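PDB 2HQ4: PH1570-like domain-containing protein from Pyrococcus horikoshii, which is of unknown function, a small single-chain protein from a hyperthermophilic archaeon that gives its name to the Ph1570 family. Local coordinates for residues 10-20 against 61-70. Numbering follows the deposited sequence.
Sequences MQCEEKLEVFE and YPFECAKEFW
Strand 10-13 runs nearly antiparallel to helix 61-70, at 158°, with the axes 7.1 Å apart at their closest; strand 16-19, returning, runs roughly parallel to the helix. The closest CA atoms are those of Cys-12 and Pro-62, 4.8 Å apart; Cys-12 is joined by a disulfide to Cys-65, about one turn further along the helix, its chi3 of -74° indicating a left-handed twist. Cys-65 SG stands anti to the backbone N, which carries the sulfur off the helix toward the strand. Beside it, Cys-12 O receives a CA-H...O contact from Pro-62 CA at 3.3 Å and faces the edge of the Tyr-61 ring; this buried oxygen has no hydrogen-bond partner. Water 1 joins Gln-11 O to Tyr-61 OH.

The two strands form a beta hairpin in which Met-10 and Val-18 form a hydrogen-bonded pair, with Cys-12 N bonded to Leu-16 O nearer the turn, at the margin of a long antiparallel sheet. Helix 61-70 packs on this hairpin and also touches helix 40-55, where Pro-62 meets Tyr-51 and Ala-66 meets Leu-44.

Farther along, Met-10 CB makes a CH-pi contact over one face of Phe-69, 3.9 Å from the ring centroid. Val-18 CG1 lies over a face of the indole, 3.2 Å from Trp-70 CZ2, a tight approach. Trp-70 NE1 donates to Phe-19 O at 2.9 Å; the bond is bent (140° at hydrogen), and the donor sits tilted from the carbonyl plane. A leucine in place of Trp-70 would probably leave Phe-19 O without this donor and open a gap beside Val-18.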
# COMPACT_ATOMS: atom_id res chain seq x y z
N MET A 10 -11.23 -11.04 7.10
CA MET A 10 -11.03 -11.65 8.39
C MET A 10 -10.88 -10.51 9.42
O MET A 10 -10.09 -9.58 9.22
CB MET A 10 -9.74 -12.46 8.35
CG MET A 10 -9.31 -13.02 9.70
SD MET A 10 -10.49 -14.28 10.27
CE MET A 10 -10.43 -15.46 8.89
N GLN A 11 -11.62 -10.59 10.52
CA GLN A 11 -11.50 -9.59 11.57
C GLN A 11 -10.21 -9.86 12.35
O GLN A 11 -10.02 -10.96 12.90
CB GLN A 11 -12.74 -9.63 12.48
CG GLN A 11 -12.91 -8.38 13.36
CD GLN A 11 -13.51 -7.21 12.59
OE1 GLN A 11 -14.32 -7.40 11.66
NE2 GLN A 11 -13.13 -5.99 12.97
N CYS A 12 -9.31 -8.87 12.39
CA CYS A 12 -7.98 -9.00 13.07
C CYS A 12 -7.75 -8.05 14.26
O CYS A 12 -6.76 -8.15 14.94
CB CYS A 12 -6.86 -8.85 12.06
SG CYS A 12 -6.64 -10.45 11.09
N GLU A 13 -8.65 -7.11 14.45
CA GLU A 13 -8.74 -6.31 15.68
C GLU A 13 -10.16 -5.81 15.75
O GLU A 13 -10.96 -6.14 14.87
CB GLU A 13 -7.72 -5.15 15.67
CG GLU A 13 -6.61 -5.30 16.73
CD GLU A 13 -7.08 -4.93 18.15
OE1 GLU A 13 -8.29 -4.61 18.32
OE2 GLU A 13 -6.28 -5.00 19.09
N GLU A 14 -10.48 -5.00 16.78
CA GLU A 14 -11.82 -4.50 16.99
C GLU A 14 -12.38 -3.86 15.73
O GLU A 14 -13.53 -4.12 15.34
CB GLU A 14 -11.83 -3.46 18.15
CG GLU A 14 -13.27 -3.08 18.54
CD GLU A 14 -13.37 -1.85 19.45
OE1 GLU A 14 -12.33 -1.37 19.97
OE2 GLU A 14 -14.51 -1.34 19.61
N LYS A 15 -11.57 -3.03 15.08
CA LYS A 15 -12.06 -2.29 13.93
C LYS A 15 -11.15 -2.49 12.71
O LYS A 15 -11.13 -1.63 11.82
CB LYS A 15 -12.12 -0.81 14.31
CG LYS A 15 -13.24 -0.53 15.37
CD LYS A 15 -13.35 0.96 15.66
CE LYS A 15 -14.56 1.21 16.60
NZ LYS A 15 -14.66 2.70 16.83
N LEU A 16 -10.38 -3.58 12.70
CA LEU A 16 -9.55 -3.96 11.55
C LEU A 16 -10.07 -5.21 10.87
O LEU A 16 -10.25 -6.26 11.52
CB LEU A 16 -8.11 -4.18 12.00
CG LEU A 16 -7.11 -4.74 10.98
CD1 LEU A 16 -6.84 -3.70 9.84
CD2 LEU A 16 -5.83 -5.12 11.69
N GLU A 17 -10.32 -5.11 9.56
CA GLU A 17 -10.63 -6.25 8.70
C GLU A 17 -9.58 -6.31 7.61
O GLU A 17 -9.25 -5.31 7.00
CB GLU A 17 -11.97 -6.11 7.98
CG GLU A 17 -13.15 -5.76 8.83
CD GLU A 17 -14.35 -5.43 7.95
OE1 GLU A 17 -14.51 -4.25 7.50
OE2 GLU A 17 -15.09 -6.39 7.67
N VAL A 18 -9.10 -7.52 7.34
CA VAL A 18 -8.10 -7.76 6.34
C VAL A 18 -8.77 -8.56 5.20
O VAL A 18 -9.59 -9.44 5.45
CB VAL A 18 -6.95 -8.53 6.96
CG1 VAL A 18 -5.94 -8.90 5.92
CG2 VAL A 18 -6.25 -7.66 8.05
N PHE A 19 -8.42 -8.24 3.96
CA PHE A 19 -9.10 -8.79 2.77
C PHE A 19 -8.05 -9.40 1.87
O PHE A 19 -6.84 -9.31 2.19
CB PHE A 19 -9.88 -7.66 2.08
CG PHE A 19 -10.97 -7.11 2.92
CD1 PHE A 19 -10.76 -6.02 3.75
CD2 PHE A 19 -12.23 -7.71 2.91
CE1 PHE A 19 -11.77 -5.52 4.50
CE2 PHE A 19 -13.24 -7.24 3.70
CZ PHE A 19 -13.02 -6.12 4.50
N GLU A 20 -8.43 -10.00 0.73
CA GLU A 20 -7.42 -10.70 -0.08
C GLU A 20 -6.31 -9.74 -0.54
O GLU A 20 -5.10 -10.10 -0.62
CB GLU A 20 -8.05 -11.29 -1.36
CG GLU A 20 -8.75 -12.57 -1.25
CD GLU A 20 -7.96 -13.64 -0.54
OE1 GLU A 20 -6.85 -14.02 -0.98
OE2 GLU A 20 -8.50 -14.13 0.45
N TYR A 61 -0.81 -8.77 17.97
CA TYR A 61 -1.90 -9.67 17.59
C TYR A 61 -2.48 -9.49 16.15
O TYR A 61 -2.53 -10.47 15.39
CB TYR A 61 -3.00 -9.62 18.65
CG TYR A 61 -4.18 -10.45 18.30
CD1 TYR A 61 -4.27 -11.78 18.74
CD2 TYR A 61 -5.19 -9.94 17.49
CE1 TYR A 61 -5.36 -12.53 18.39
CE2 TYR A 61 -6.23 -10.66 17.14
CZ TYR A 61 -6.33 -11.96 17.57
OH TYR A 61 -7.44 -12.66 17.17
N PRO A 62 -2.95 -8.26 15.78
CA PRO A 62 -3.52 -8.06 14.44
C PRO A 62 -2.57 -8.40 13.32
O PRO A 62 -3.04 -8.87 12.30
CB PRO A 62 -3.85 -6.55 14.39
CG PRO A 62 -3.03 -5.91 15.52
CD PRO A 62 -3.04 -7.02 16.59
N PHE A 63 -1.29 -8.09 13.50
CA PHE A 63 -0.20 -8.47 12.59
C PHE A 63 -0.01 -10.00 12.50
O PHE A 63 0.12 -10.54 11.40
CB PHE A 63 1.08 -7.73 13.02
CG PHE A 63 2.35 -8.23 12.42
CD1 PHE A 63 2.73 -7.88 11.11
CD2 PHE A 63 3.23 -8.98 13.20
CE1 PHE A 63 3.93 -8.31 10.59
CE2 PHE A 63 4.48 -9.42 12.69
CZ PHE A 63 4.84 -9.08 11.39
N GLU A 64 -0.04 -10.68 13.64
CA GLU A 64 -0.02 -12.15 13.63
C GLU A 64 -1.25 -12.76 12.97
O GLU A 64 -1.13 -13.71 12.18
CB GLU A 64 0.17 -12.68 15.05
CG GLU A 64 1.50 -12.24 15.67
CD GLU A 64 2.73 -12.83 14.97
OE1 GLU A 64 2.63 -13.97 14.48
OE2 GLU A 64 3.79 -12.15 14.90
N CYS A 65 -2.42 -12.22 13.28
CA CYS A 65 -3.69 -12.63 12.67
C CYS A 65 -3.68 -12.48 11.12
O CYS A 65 -4.12 -13.38 10.37
CB CYS A 65 -4.83 -11.81 13.32
SG CYS A 65 -6.48 -12.00 12.58
N ALA A 66 -3.18 -11.34 10.64
CA ALA A 66 -3.18 -11.03 9.21
C ALA A 66 -2.18 -11.98 8.52
O ALA A 66 -2.45 -12.45 7.40
CB ALA A 66 -2.78 -9.56 8.99
N LYS A 67 -1.05 -12.25 9.18
CA LYS A 67 -0.04 -13.22 8.65
C LYS A 67 -0.62 -14.63 8.49
O LYS A 67 -0.38 -15.31 7.47
CB LYS A 67 1.22 -13.27 9.51
CG LYS A 67 2.24 -12.15 9.27
CD LYS A 67 3.57 -12.41 9.99
CE LYS A 67 3.38 -12.56 11.49
NZ LYS A 67 4.65 -12.77 12.25
N GLU A 68 -1.41 -15.05 9.47
CA GLU A 68 -2.11 -16.33 9.44
C GLU A 68 -3.12 -16.34 8.28
O GLU A 68 -3.15 -17.27 7.46
CB GLU A 68 -2.77 -16.61 10.81
CG GLU A 68 -2.84 -18.10 11.22
CD GLU A 68 -3.33 -18.29 12.66
OE1 GLU A 68 -4.01 -17.36 13.21
OE2 GLU A 68 -2.99 -19.35 13.28
N PHE A 69 -3.93 -15.28 8.18
CA PHE A 69 -4.89 -15.12 7.10
C PHE A 69 -4.25 -15.20 5.70
O PHE A 69 -4.77 -15.92 4.82
CB PHE A 69 -5.66 -13.80 7.26
CG PHE A 69 -6.67 -13.56 6.17
CD1 PHE A 69 -7.79 -14.35 6.06
CD2 PHE A 69 -6.47 -12.53 5.25
CE1 PHE A 69 -8.75 -14.14 5.06
CE2 PHE A 69 -7.39 -12.31 4.24
CZ PHE A 69 -8.56 -13.12 4.15
N TRP A 70 -3.14 -14.49 5.50
CA TRP A 70 -2.48 -14.46 4.20
C TRP A 70 -1.45 -15.60 3.99
O TRP A 70 -0.88 -15.71 2.90
CB TRP A 70 -1.79 -13.11 3.99
CG TRP A 70 -2.74 -12.00 3.61
CD1 TRP A 70 -3.88 -12.09 2.85
CD2 TRP A 70 -2.60 -10.62 3.95
NE1 TRP A 70 -4.46 -10.85 2.70
CE2 TRP A 70 -3.69 -9.93 3.37
CE3 TRP A 70 -1.66 -9.90 4.69
CZ2 TRP A 70 -3.86 -8.54 3.50
CZ3 TRP A 70 -1.84 -8.51 4.83
CH2 TRP A 70 -2.94 -7.86 4.24
O HOH W 1 -9.99 -11.51 15.56
O HOH W 2 -5.56 -15.26 1.75